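Local coordinates for peptidoglycan N-acetylglucosamine deacetylase (Bacillus cereus, PDB 4L1G), which removes acetyl groups from N-acetylglucosamine residues of peptidoglycan in a zinc-dependent hydrolysis, and also acts on soluble chitin substrates, at residues A[72-77]-A[250-255]; A[83-88]-A[115-120]; A[189-194]-A[219-224]. One frame throughout, in Å; residues are numbered along the deposited sequence.

Interaction 1: A[72-77]-A[250-255]; sequences KAEVAL and GARFVT
The backbones of E74 and V75 pair with those of R252 and F253 as short parallel strands. V75 uses both its peptide groups. Its N donates to R252 O at 2.9 Å, and its O accepts from V254 N at 2.9 Å. R252 N adds a bond to A73 O at 2.8 Å. Beyond V75 the chains part; a water accepts from L77 N and lies within hydrogen-bonding distance of V254 O.

The pairing places 252-253, the last strand along the chain, beside 74-80, the first strand of the six-stranded parallel sheet in this barrel-like NodB fold. On the other edge, E74 bonds to G219 and A76 to S220 and I222.

The polar side chains E74 and R252 lie on one face. R252 NH2 reaches E74 OE1 at 3.1 Å in a salt bridge. OE1 is met on its anti side, and the carboxylate and guanidinium planes stand 85° apart. A water also links OE1 to R252 NE.

The apolar face carries V75 and F253. V75 CG2 sits 3.9 Å from the F253 ring centroid, over one face, in a CH-pi contact. L77 CG approaches F253 CD1 obliquely at 3.7 Å. I243 of helix 233-248 touches L77 and F253.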
ATOM      1  N   LYS A  72      15.424   1.942  12.574  1.00 11.81           N
ATOM      2  CA  LYS A  72      15.882   2.172  11.210  1.00 11.80           C
ATOM      3  C   LYS A  72      15.370   3.531  10.755  1.00 11.57           C
ATOM      4  O   LYS A  72      14.219   3.882  11.014  1.00 11.15           O
ATOM      5  CB  LYS A  72      15.371   1.079  10.266  1.00 11.48           C
ATOM      6  CG  LYS A  72      15.819  -0.330  10.627  1.00 11.82           C
ATOM      7  CD  LYS A  72      17.308  -0.524  10.394  1.00 12.57           C
ATOM      8  CE  LYS A  72      17.634  -0.567   8.906  1.00 12.64           C
ATOM      9  NZ  LYS A  72      19.101  -0.728   8.663  1.00 13.50           N
ATOM     10  N   ALA A  73      16.222   4.293  10.077  1.00 11.43           N
ATOM     11  CA  ALA A  73      15.838   5.609   9.581  1.00 11.40           C
ATOM     12  C   ALA A  73      15.031   5.478   8.293  1.00 10.99           C
ATOM     13  O   ALA A  73      15.342   6.121   7.288  1.00 11.26           O
ATOM     14  CB  ALA A  73      17.069   6.461   9.343  1.00 12.10           C
ATOM     15  N   GLU A  74      13.993   4.651   8.330  1.00 14.62           N
ATOM     16  CA  GLU A  74      13.264   4.295   7.122  1.00 14.32           C
ATOM     17  C   GLU A  74      11.753   4.445   7.276  1.00 13.89           C
ATOM     18  O   GLU A  74      11.185   4.106   8.316  1.00 13.63           O
ATOM     19  CB  GLU A  74      13.619   2.864   6.697  1.00 14.32           C
ATOM     20  CG  GLU A  74      15.094   2.684   6.346  1.00 14.96           C
ATOM     21  CD  GLU A  74      15.507   1.230   6.188  1.00 15.22           C
ATOM     22  OE1 GLU A  74      16.685   0.990   5.843  1.00 15.87           O
ATOM     23  OE2 GLU A  74      14.668   0.330   6.408  1.00 14.81           O
ATOM     24  N   VAL A  75      11.117   4.970   6.233  1.00  9.73           N
ATOM     25  CA  VAL A  75       9.665   5.055   6.166  1.00  9.39           C
ATOM     26  C   VAL A  75       9.201   4.447   4.849  1.00  9.30           C
ATOM     27  O   VAL A  75      10.006   4.216   3.948  1.00  9.55           O
ATOM     28  CB  VAL A  75       9.162   6.508   6.257  1.00  9.62           C
ATOM     29  CG1 VAL A  75       9.609   7.147   7.565  1.00  9.83           C
ATOM     30  CG2 VAL A  75       9.650   7.317   5.069  1.00 10.06           C
ATOM     31  N   ALA A  76       7.903   4.186   4.738  1.00  8.76           N
ATOM     32  CA  ALA A  76       7.369   3.544   3.544  1.00  8.73           C
ATOM     33  C   ALA A  76       6.161   4.281   2.974  1.00  8.81           C
ATOM     34  O   ALA A  76       5.167   4.495   3.669  1.00  8.67           O
ATOM     35  CB  ALA A  76       7.013   2.088   3.838  1.00  8.45           C
ATOM     36  N   LEU A  77       6.260   4.671   1.707  1.00  9.17           N
ATOM     37  CA  LEU A  77       5.119   5.211   0.977  1.00  9.38           C
ATOM     38  C   LEU A  77       4.302   4.063   0.394  1.00  9.23           C
ATOM     39  O   LEU A  77       4.854   3.153  -0.226  1.00  9.26           O
ATOM     40  CB  LEU A  77       5.583   6.133  -0.153  1.00  9.99           C
ATOM     41  CG  LEU A  77       6.197   7.482   0.219  1.00 10.35           C
ATOM     42  CD1 LEU A  77       6.894   8.101  -0.984  1.00 11.03           C
ATOM     43  CD2 LEU A  77       5.134   8.420   0.762  1.00 10.48           C
ATOM     44  N   GLY A 250      16.735  12.958   7.702  1.00 13.99           N
ATOM     45  CA  GLY A 250      17.511  11.732   7.730  1.00 13.78           C
ATOM     46  C   GLY A 250      16.749  10.492   7.301  1.00 12.96           C
ATOM     47  O   GLY A 250      17.303   9.395   7.293  1.00 12.82           O
ATOM     48  N   ALA A 251      15.481  10.663   6.941  1.00 12.52           N
ATOM     49  CA  ALA A 251      14.640   9.536   6.541  1.00 11.80           C
ATOM     50  C   ALA A 251      14.987   9.002   5.156  1.00 11.89           C
ATOM     51  O   ALA A 251      15.285   9.767   4.239  1.00 12.41           O
ATOM     52  CB  ALA A 251      13.169   9.921   6.599  1.00 11.44           C
ATOM     53  N   ARG A 252      14.945   7.679   5.019  1.00 14.88           N
ATOM     54  CA  ARG A 252      15.081   7.030   3.722  1.00 14.97           C
ATOM     55  C   ARG A 252      13.786   6.281   3.410  1.00 14.37           C
ATOM     56  O   ARG A 252      13.094   5.822   4.321  1.00 13.86           O
ATOM     57  CB  ARG A 252      16.274   6.070   3.714  1.00 15.27           C
ATOM     58  CG  ARG A 252      17.601   6.720   4.104  1.00 16.02           C
ATOM     59  CD  ARG A 252      18.758   5.728   4.029  1.00 16.40           C
ATOM     60  NE  ARG A 252      18.501   4.527   4.820  1.00 16.06           N
ATOM     61  CZ  ARG A 252      18.916   4.343   6.070  1.00 16.10           C
ATOM     62  NH1 ARG A 252      19.622   5.283   6.686  1.00 16.60           N
ATOM     63  NH2 ARG A 252      18.628   3.214   6.705  1.00 15.76           N
ATOM     64  N   PHE A 253      13.454   6.170   2.129  1.00 11.06           N
ATOM     65  CA  PHE A 253      12.213   5.525   1.718  1.00 10.60           C
ATOM     66  C   PHE A 253      12.457   4.099   1.244  1.00 10.54           C
ATOM     67  O   PHE A 253      13.356   3.844   0.445  1.00 11.04           O
ATOM     68  CB  PHE A 253      11.512   6.348   0.635  1.00 10.87           C
ATOM     69  CG  PHE A 253      10.991   7.667   1.127  1.00 10.97           C
ATOM     70  CD1 PHE A 253       9.657   7.818   1.459  1.00 10.62           C
ATOM     71  CD2 PHE A 253      11.840   8.754   1.276  1.00 11.53           C
ATOM     72  CE1 PHE A 253       9.174   9.030   1.919  1.00 10.85           C
ATOM     73  CE2 PHE A 253      11.365   9.967   1.737  1.00 11.75           C
ATOM     74  CZ  PHE A 253      10.028  10.105   2.060  1.00 11.42           C
ATOM     75  N   VAL A 254      11.656   3.169   1.758  1.00 10.03           N
ATOM     76  CA  VAL A 254      11.814   1.759   1.433  1.00 10.04           C
ATOM     77  C   VAL A 254      10.480   1.128   1.041  1.00  9.69           C
ATOM     78  O   VAL A 254       9.419   1.737   1.194  1.00  9.40           O
ATOM     79  CB  VAL A 254      12.397   0.967   2.623  1.00  9.94           C
ATOM     80  CG1 VAL A 254      13.773   1.505   3.013  1.00 10.41           C
ATOM     81  CG2 VAL A 254      11.442   1.006   3.810  1.00  9.42           C
ATOM     82  N   THR A 255      10.542  -0.096   0.529  1.00  9.84           N
ATOM     83  CA  THR A 255       9.341  -0.867   0.239  1.00  9.60           C
ATOM     84  C   THR A 255       8.975  -1.688   1.468  1.00  9.24           C
ATOM     85  O   THR A 255       9.784  -1.836   2.383  1.00  9.28           O
ATOM     86  CB  THR A 255       9.557  -1.823  -0.939  1.00 10.06           C
ATOM     87  OG1 THR A 255      10.557  -2.789  -0.590  1.00 10.35           O
ATOM     88  CG2 THR A 255      10.007  -1.059  -2.173  1.00 10.57           C
TER
HETATM   89  O   HOH W   1      17.422   2.469   3.134  1.00 25.20           O
HETATM   90  O   HOH W   2       8.573   4.150   0.318  1.00  2.71           O
HETATM   91  O   HOH W   3       6.664   1.275   0.357  1.00  3.73           O

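Interaction 2: A[83-88]-A[115-120]; sequences PDLEFT and PNIVKR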
ATOM      1  N   PRO A  83      -4.496   0.086 -10.339  1.00 14.48           N
ATOM      2  CA  PRO A  83      -3.987   1.227 -11.103  1.00 15.07           C
ATOM      3  C   PRO A  83      -5.118   2.077 -11.662  1.00 15.94           C
ATOM      4  O   PRO A  83      -6.279   1.678 -11.600  1.00 16.16           O
ATOM      5  CB  PRO A  83      -3.246   0.555 -12.255  1.00 15.62           C
ATOM      6  CG  PRO A  83      -4.028  -0.683 -12.500  1.00 15.81           C
ATOM      7  CD  PRO A  83      -4.477  -1.153 -11.136  1.00 14.89           C
ATOM      8  N   ASP A  84      -4.773   3.242 -12.193  1.00 20.44           N
ATOM      9  CA  ASP A  84      -5.729   4.071 -12.912  1.00 21.60           C
ATOM     10  C   ASP A  84      -5.010   4.769 -14.056  1.00 22.58           C
ATOM     11  O   ASP A  84      -3.801   4.619 -14.217  1.00 22.33           O
ATOM     12  CB  ASP A  84      -6.378   5.099 -11.985  1.00 21.44           C
ATOM     13  CG  ASP A  84      -5.448   6.247 -11.644  1.00 21.37           C
ATOM     14  OD1 ASP A  84      -5.856   7.413 -11.825  1.00 22.15           O
ATOM     15  OD2 ASP A  84      -4.316   5.982 -11.192  1.00 20.63           O
ATOM     16  N   LEU A  85      -5.752   5.537 -14.844  1.00 24.89           N
ATOM     17  CA  LEU A  85      -5.195   6.185 -16.024  1.00 26.04           C
ATOM     18  C   LEU A  85      -4.466   7.489 -15.716  1.00 26.25           C
ATOM     19  O   LEU A  85      -3.532   7.863 -16.422  1.00 26.86           O
ATOM     20  CB  LEU A  85      -6.300   6.441 -17.051  1.00 27.49           C
ATOM     21  CG  LEU A  85      -6.249   5.633 -18.350  1.00 28.51           C
ATOM     22  CD1 LEU A  85      -5.471   4.338 -18.168  1.00 27.47           C
ATOM     23  CD2 LEU A  85      -7.660   5.346 -18.830  1.00 29.32           C
ATOM     24  N   GLU A  86      -4.885   8.181 -14.662  1.00 29.81           N
ATOM     25  CA  GLU A  86      -4.333   9.501 -14.384  1.00 30.17           C
ATOM     26  C   GLU A  86      -3.306   9.533 -13.251  1.00 28.98           C
ATOM     27  O   GLU A  86      -2.150   9.889 -13.468  1.00 29.08           O
ATOM     28  CB  GLU A  86      -5.447  10.509 -14.104  1.00 30.97           C
ATOM     29  CG  GLU A  86      -4.939  11.931 -13.956  1.00 31.59           C
ATOM     30  CD  GLU A  86      -6.036  12.921 -13.628  1.00 32.46           C
ATOM     31  OE1 GLU A  86      -5.714  14.107 -13.403  1.00 33.10           O
ATOM     32  OE2 GLU A  86      -7.218  12.516 -13.597  1.00 32.75           O
ATOM     33  N   PHE A  87      -3.729   9.164 -12.048  1.00 18.71           N
ATOM     34  CA  PHE A  87      -2.900   9.364 -10.859  1.00 17.72           C
ATOM     35  C   PHE A  87      -1.710   8.415 -10.737  1.00 16.88           C
ATOM     36  O   PHE A  87      -0.614   8.844 -10.385  1.00 16.63           O
ATOM     37  CB  PHE A  87      -3.756   9.346  -9.591  1.00 16.51           C
ATOM     38  CG  PHE A  87      -4.850  10.369  -9.599  1.00 17.33           C
ATOM     39  CD1 PHE A  87      -4.548  11.720  -9.669  1.00 18.09           C
ATOM     40  CD2 PHE A  87      -6.179   9.984  -9.551  1.00 17.56           C
ATOM     41  CE1 PHE A  87      -5.550  12.670  -9.686  1.00 19.10           C
ATOM     42  CE2 PHE A  87      -7.185  10.928  -9.566  1.00 18.56           C
ATOM     43  CZ  PHE A  87      -6.871  12.274  -9.635  1.00 19.34           C
ATOM     44  N   THR A  88      -1.919   7.135 -11.029  1.00 16.42           N
ATOM     45  CA  THR A  88      -0.827   6.163 -10.963  1.00 15.79           C
ATOM     46  C   THR A  88       0.394   6.519 -11.836  1.00 16.40           C
ATOM     47  O   THR A  88       1.525   6.451 -11.356  1.00 15.92           O
ATOM     48  CB  THR A  88      -1.304   4.718 -11.240  1.00 15.55           C
ATOM     49  OG1 THR A  88      -2.386   4.393 -10.358  1.00 15.01           O
ATOM     50  CG2 THR A  88      -0.168   3.728 -11.027  1.00 14.97           C
ATOM     51  N   PRO A 115      -3.939  -3.294 -17.545  1.00 21.26           N
ATOM     52  CA  PRO A 115      -2.939  -4.325 -17.242  1.00 20.84           C
ATOM     53  C   PRO A 115      -1.510  -3.834 -17.438  1.00 20.85           C
ATOM     54  O   PRO A 115      -0.615  -4.250 -16.706  1.00 20.14           O
ATOM     55  CB  PRO A 115      -3.246  -5.429 -18.267  1.00 21.91           C
ATOM     56  CG  PRO A 115      -4.584  -5.087 -18.847  1.00 22.66           C
ATOM     57  CD  PRO A 115      -4.690  -3.606 -18.771  1.00 22.57           C
ATOM     58  N   ASN A 116      -1.304  -2.963 -18.420  1.00 22.31           N
ATOM     59  CA  ASN A 116       0.033  -2.475 -18.742  1.00 22.60           C
ATOM     60  C   ASN A 116       0.625  -1.570 -17.663  1.00 21.53           C
ATOM     61  O   ASN A 116       1.840  -1.538 -17.463  1.00 21.32           O
ATOM     62  CB  ASN A 116       0.027  -1.760 -20.093  1.00 24.00           C
ATOM     63  CG  ASN A 116      -1.028  -0.674 -20.173  1.00 24.21           C
ATOM     64  OD1 ASN A 116      -2.089  -0.778 -19.558  1.00 23.67           O
ATOM     65  ND2 ASN A 116      -0.741   0.373 -20.937  1.00 25.13           N
ATOM     66  N   ILE A 117      -0.239  -0.834 -16.972  1.00 20.70           N
ATOM     67  CA  ILE A 117       0.202   0.057 -15.907  1.00 19.80           C
ATOM     68  C   ILE A 117       0.657  -0.766 -14.706  1.00 18.65           C
ATOM     69  O   ILE A 117       1.575  -0.377 -13.986  1.00 18.07           O
ATOM     70  CB  ILE A 117      -0.909   1.050 -15.516  1.00 19.68           C
ATOM     71  CG1 ILE A 117      -1.336   1.854 -16.746  1.00 21.00           C
ATOM     72  CG2 ILE A 117      -0.446   1.985 -14.410  1.00 18.86           C
ATOM     73  CD1 ILE A 117      -2.374   2.907 -16.461  1.00 21.14           C
ATOM     74  N   VAL A 118       0.021  -1.917 -14.512  1.00 17.81           N
ATOM     75  CA  VAL A 118       0.460  -2.874 -13.505  1.00 16.97           C
ATOM     76  C   VAL A 118       1.866  -3.353 -13.849  1.00 17.26           C
ATOM     77  O   VAL A 118       2.720  -3.495 -12.969  1.00 16.61           O
ATOM     78  CB  VAL A 118      -0.479  -4.094 -13.437  1.00 17.01           C
ATOM     79  CG1 VAL A 118      -0.026  -5.056 -12.351  1.00 16.26           C
ATOM     80  CG2 VAL A 118      -1.913  -3.648 -13.195  1.00 16.89           C
ATOM     81  N   LYS A 119       2.101  -3.594 -15.138  1.00 17.32           N
ATOM     82  CA  LYS A 119       3.412  -4.019 -15.613  1.00 17.84           C
ATOM     83  C   LYS A 119       4.454  -2.919 -15.424  1.00 17.73           C
ATOM     84  O   LYS A 119       5.609  -3.205 -15.111  1.00 17.64           O
ATOM     85  CB  LYS A 119       3.351  -4.443 -17.085  1.00 19.21           C
ATOM     86  CG  LYS A 119       2.499  -5.681 -17.349  1.00 19.52           C
ATOM     87  CD  LYS A 119       2.496  -6.045 -18.830  1.00 21.00           C
ATOM     88  CE  LYS A 119       1.710  -7.321 -19.093  1.00 21.43           C
ATOM     89  NZ  LYS A 119       1.658  -7.660 -20.547  1.00 22.98           N
ATOM     90  N   ARG A 120       4.045  -1.666 -15.613  1.00 18.52           N
ATOM     91  CA  ARG A 120       4.961  -0.538 -15.462  1.00 18.53           C
ATOM     92  C   ARG A 120       5.433  -0.387 -14.018  1.00 17.37           C
ATOM     93  O   ARG A 120       6.612  -0.137 -13.768  1.00 17.37           O
ATOM     94  CB  ARG A 120       4.319   0.766 -15.941  1.00 19.01           C
ATOM     95  CG  ARG A 120       5.279   1.945 -15.896  1.00 19.26           C
ATOM     96  CD  ARG A 120       4.601   3.279 -16.180  1.00 19.70           C
ATOM     97  NE  ARG A 120       5.485   4.388 -15.823  1.00 19.74           N
ATOM     98  CZ  ARG A 120       5.135   5.672 -15.831  1.00 20.07           C
ATOM     99  NH1 ARG A 120       3.907   6.030 -16.181  1.00 20.40           N
ATOM    100  NH2 ARG A 120       6.019   6.599 -15.483  1.00 20.17           N
TER
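D84 meets I117 through its backbone O, while its side chain leaves the backbone on the side away from the helix, and its flat carboxylate holds the turn that follows. F87 N reaches OD1 on the syn side, at 2.8 Å and near the carboxylate plane. T88 N does the same for OD2, at 2.7 Å. E86 N comes to OD1 from above the plane, 75° out of it. The T88 hydroxyl donates to OD2 at 2.6 Å, nearly in line with the C-O bond. Each carboxylate oxygen therefore takes two bonds. The OD1 bonds to E86 N and F87 N form an Asx turn and an Asx motif. The ring of F87 has E86 CD over one face.

Across the contact the touching is apolar. I117 of helix 115-123 points toward the loop and works with two branches. CG2, anti to the backbone N, touches both P83 CB and T88 CG2, each at 3.8 Å. CD1, at the end of the extended arm, presses on D84 O at 3.2 Å, a tight approach for a methyl group. L85 CD1 meets the same methyl, its side chain crossing that of I117 at about a right angle. One residue on, V118 CG2 touches P83 CG at 3.7 Å. N110 also touches P83.

P83 follows a cis peptide bond. It closes the TFDDGP motif of the family, which includes D80, the predicted proton acceptor, and the zinc ligand D81.

The chemistry is split between the two sides of the loop. Four donors around D84 fix the backbone from E86 to T88, and would probably favour an ionised carboxylate. The helix contributes no hydrogen bond here and holds its side by van der Waals contact, mainly through I117.

Interaction 3: A[189-194]-A[219-224]; sequences MIVQWS and GSVILQ
S194 and V221 are joined by two hydrogen bonds. S194 N donates to V221 O at 2.9 Å, almost straight at 173° and in the carbonyl plane. V221 N returns a bond to S194 OG at 3.1 Å. The serine hydroxyl can reach it because chi1 of 69° tucks OG between the backbone N and the carbonyl carbon. A water lies between S194 OG and S220 OG, 2.6 Å from S194 OG. S220 OG also accepts from F217 N.

The apolar contacts centre on W193. L223 CD2 sits over one face of the indole, 3.8 Å from the centroid of the five-membered ring, in a CH-pi contact. Its closest ring atom is W193 CE2, at 3.6 Å. The side chain of V221 faces the backbone before W193: CG1 lies 3.7 Å from Q192 O. Q192 itself turns away, and its NE2 bonds to Y64 OH.

L223 and H225 belong to the LxH motif of polysaccharide deacetylases. L223 also touches D80, and an acetate ion, probably from the crystallisation liquor, lies about 4 Å from the W193 side chain. The hydrogen bonds fix the chain beside W193 and hold it to strand 221-225. The indole and L223 together give an apolar surface next to D80 and H225, the predicted proton acceptor and donor. This could be a place for the acetyl methyl of the substrate.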
ATOM      1  N   MET A 189       1.428 -11.537   4.338  1.00 17.57           N
ATOM      2  CA  MET A 189       1.542 -10.591   5.442  1.00 16.87           C
ATOM      3  C   MET A 189       0.601  -9.422   5.211  1.00 15.46           C
ATOM      4  O   MET A 189       0.526  -8.876   4.112  1.00 14.67           O
ATOM      5  CB  MET A 189       2.974 -10.088   5.643  1.00 16.50           C
ATOM      6  CG  MET A 189       3.083  -9.139   6.832  1.00 15.93           C
ATOM      7  SD  MET A 189       4.751  -8.692   7.335  1.00 15.96           S
ATOM      8  CE  MET A 189       4.402  -7.756   8.823  1.00 15.56           C
ATOM      9  N   ILE A 190      -0.128  -9.043   6.253  1.00 11.71           N
ATOM     10  CA  ILE A 190      -1.067  -7.940   6.149  1.00 10.59           C
ATOM     11  C   ILE A 190      -0.504  -6.692   6.812  1.00  9.84           C
ATOM     12  O   ILE A 190      -0.129  -6.711   7.982  1.00 10.03           O
ATOM     13  CB  ILE A 190      -2.427  -8.309   6.762  1.00 10.93           C
ATOM     14  CG1 ILE A 190      -3.083  -9.411   5.921  1.00 11.71           C
ATOM     15  CG2 ILE A 190      -3.320  -7.082   6.860  1.00 10.13           C
ATOM     16  CD1 ILE A 190      -4.524  -9.674   6.262  1.00 11.89           C
ATOM     17  N   VAL A 191      -0.424  -5.608   6.048  1.00 10.09           N
ATOM     18  CA  VAL A 191       0.080  -4.353   6.587  1.00  9.60           C
ATOM     19  C   VAL A 191      -0.954  -3.248   6.450  1.00  9.51           C
ATOM     20  O   VAL A 191      -1.452  -2.981   5.355  1.00  9.58           O
ATOM     21  CB  VAL A 191       1.399  -3.922   5.912  1.00  9.43           C
ATOM     22  CG1 VAL A 191       1.830  -2.550   6.416  1.00  9.27           C
ATOM     23  CG2 VAL A 191       2.487  -4.956   6.167  1.00  9.83           C
ATOM     24  N   GLN A 192      -1.286  -2.620   7.572  1.00 10.50           N
ATOM     25  CA  GLN A 192      -2.182  -1.476   7.565  1.00 10.60           C
ATOM     26  C   GLN A 192      -1.360  -0.219   7.312  1.00 10.48           C
ATOM     27  O   GLN A 192      -0.595  -0.153   6.350  1.00 10.37           O
ATOM     28  CB  GLN A 192      -2.929  -1.370   8.896  1.00 10.82           C
ATOM     29  CG  GLN A 192      -3.682  -2.633   9.302  1.00 11.06           C
ATOM     30  CD  GLN A 192      -5.014  -2.794   8.588  1.00 11.34           C
ATOM     31  OE1 GLN A 192      -5.264  -2.164   7.560  1.00 11.33           O
ATOM     32  NE2 GLN A 192      -5.881  -3.638   9.139  1.00 11.71           N
ATOM     33  N   TRP A 193      -1.510   0.772   8.184  1.00  8.26           N
ATOM     34  CA  TRP A 193      -0.757   2.014   8.063  1.00  8.27           C
ATOM     35  C   TRP A 193      -0.702   2.735   9.406  1.00  8.45           C
ATOM     36  O   TRP A 193      -1.421   2.375  10.338  1.00  8.63           O
ATOM     37  CB  TRP A 193      -1.368   2.918   6.986  1.00  8.49           C
ATOM     38  CG  TRP A 193      -2.799   3.297   7.246  1.00  8.75           C
ATOM     39  CD1 TRP A 193      -3.246   4.402   7.913  1.00  8.87           C
ATOM     40  CD2 TRP A 193      -3.969   2.572   6.838  1.00  8.99           C
ATOM     41  NE1 TRP A 193      -4.620   4.410   7.947  1.00  9.21           N
ATOM     42  CE2 TRP A 193      -5.089   3.298   7.295  1.00  9.28           C
ATOM     43  CE3 TRP A 193      -4.177   1.380   6.136  1.00  8.89           C
ATOM     44  CZ2 TRP A 193      -6.398   2.872   7.073  1.00  9.75           C
ATOM     45  CZ3 TRP A 193      -5.482   0.956   5.914  1.00  9.22           C
ATOM     46  CH2 TRP A 193      -6.575   1.702   6.381  1.00  9.70           C
ATOM     47  N   SER A 194       0.157   3.745   9.504  1.00  8.52           N
ATOM     48  CA  SER A 194       0.294   4.502  10.745  1.00  8.80           C
ATOM     49  C   SER A 194       0.220   6.010  10.511  1.00  9.02           C
ATOM     50  O   SER A 194       0.078   6.784  11.456  1.00  9.28           O
ATOM     51  CB  SER A 194       1.593   4.136  11.471  1.00  8.69           C
ATOM     52  OG  SER A 194       2.728   4.595  10.759  1.00  8.60           O
ATOM     53  N   GLY A 219       9.940   4.086  10.846  1.00  9.17           N
ATOM     54  CA  GLY A 219       9.050   2.941  10.777  1.00  8.84           C
ATOM     55  C   GLY A 219       7.656   3.267  10.273  1.00  8.57           C
ATOM     56  O   GLY A 219       6.845   2.365  10.072  1.00  8.34           O
ATOM     57  N   SER A 220       7.374   4.549  10.063  1.00  8.70           N
ATOM     58  CA  SER A 220       6.048   4.984   9.623  1.00  8.61           C
ATOM     59  C   SER A 220       5.637   4.411   8.264  1.00  8.39           C
ATOM     60  O   SER A 220       6.415   4.421   7.305  1.00  8.45           O
ATOM     61  CB  SER A 220       5.957   6.513   9.580  1.00  8.97           C
ATOM     62  OG  SER A 220       5.980   7.071  10.884  1.00  9.26           O
ATOM     63  N   VAL A 221       4.409   3.908   8.197  1.00  8.24           N
ATOM     64  CA  VAL A 221       3.816   3.504   6.932  1.00  8.15           C
ATOM     65  C   VAL A 221       2.747   4.519   6.547  1.00  8.38           C
ATOM     66  O   VAL A 221       1.735   4.667   7.234  1.00  8.46           O
ATOM     67  CB  VAL A 221       3.210   2.090   7.002  1.00  7.95           C
ATOM     68  CG1 VAL A 221       2.487   1.759   5.706  1.00  7.97           C
ATOM     69  CG2 VAL A 221       4.297   1.065   7.288  1.00  7.88           C
ATOM     70  N   ILE A 222       2.989   5.227   5.450  1.00  8.60           N
ATOM     71  CA  ILE A 222       2.120   6.315   5.013  1.00  8.66           C
ATOM     72  C   ILE A 222       1.069   5.809   4.024  1.00  8.51           C
ATOM     73  O   ILE A 222       1.367   4.971   3.172  1.00  8.66           O
ATOM     74  CB  ILE A 222       2.958   7.441   4.372  1.00  8.92           C
ATOM     75  CG1 ILE A 222       4.058   7.891   5.340  1.00  9.17           C
ATOM     76  CG2 ILE A 222       2.080   8.615   3.965  1.00  8.67           C
ATOM     77  CD1 ILE A 222       5.138   8.738   4.699  1.00  9.70           C
ATOM     78  N   LEU A 223      -0.158   6.312   4.150  1.00 10.29           N
ATOM     79  CA  LEU A 223      -1.247   5.908   3.260  1.00 10.70           C
ATOM     80  C   LEU A 223      -1.671   7.010   2.295  1.00 12.30           C
ATOM     81  O   LEU A 223      -2.116   8.082   2.710  1.00 13.64           O
ATOM     82  CB  LEU A 223      -2.468   5.447   4.060  1.00 10.69           C
ATOM     83  CG  LEU A 223      -3.721   5.157   3.223  1.00 11.36           C
ATOM     84  CD1 LEU A 223      -3.520   3.926   2.351  1.00 10.59           C
ATOM     85  CD2 LEU A 223      -4.955   4.998   4.098  1.00 11.44           C
ATOM     86  N   GLN A 224      -1.534   6.731   1.004  1.00 10.45           N
ATOM     87  CA  GLN A 224      -2.083   7.590  -0.038  1.00 12.10           C
ATOM     88  C   GLN A 224      -2.900   6.752  -1.021  1.00 12.38           C
ATOM     89  O   GLN A 224      -2.897   5.522  -0.947  1.00 11.21           O
ATOM     90  CB  GLN A 224      -0.969   8.344  -0.762  1.00 12.06           C
ATOM     91  CG  GLN A 224      -0.388   9.490   0.043  1.00 12.51           C
ATOM     92  CD  GLN A 224       0.842  10.086  -0.601  1.00 12.17           C
ATOM     93  OE1 GLN A 224       1.926   9.504  -0.547  1.00 10.79           O
ATOM     94  NE2 GLN A 224       0.683  11.252  -1.216  1.00 13.53           N
TER
HETATM   95  O   HOH W   4       4.164   6.019  12.422  1.00  4.86           O

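In the fold
All three contacts lie within the NodB homology range. Interactions 2 and 3 are nested, in that order, inside the loop closed by interaction 1. Interactions 1 and 3 have centres 12 Å apart. Segment 219-224 shares the six-stranded sheet with interaction 1; strand 189-191 lies in a separate three-stranded sheet. Strands 74-80 and 221-225 are neighbours, linked by probable hydrogen bonds, G219 N to E74 O and I222 N to A76 O. Interaction 2 lies about 24 Å from interaction 1 and 21 Å from interaction 3, centre to centre. Its loop 83-88 follows strand 74-80, past D80 and D81, and packs on helix 115-123. One strand thus leads from interaction 1 toward the zinc site and interaction 2.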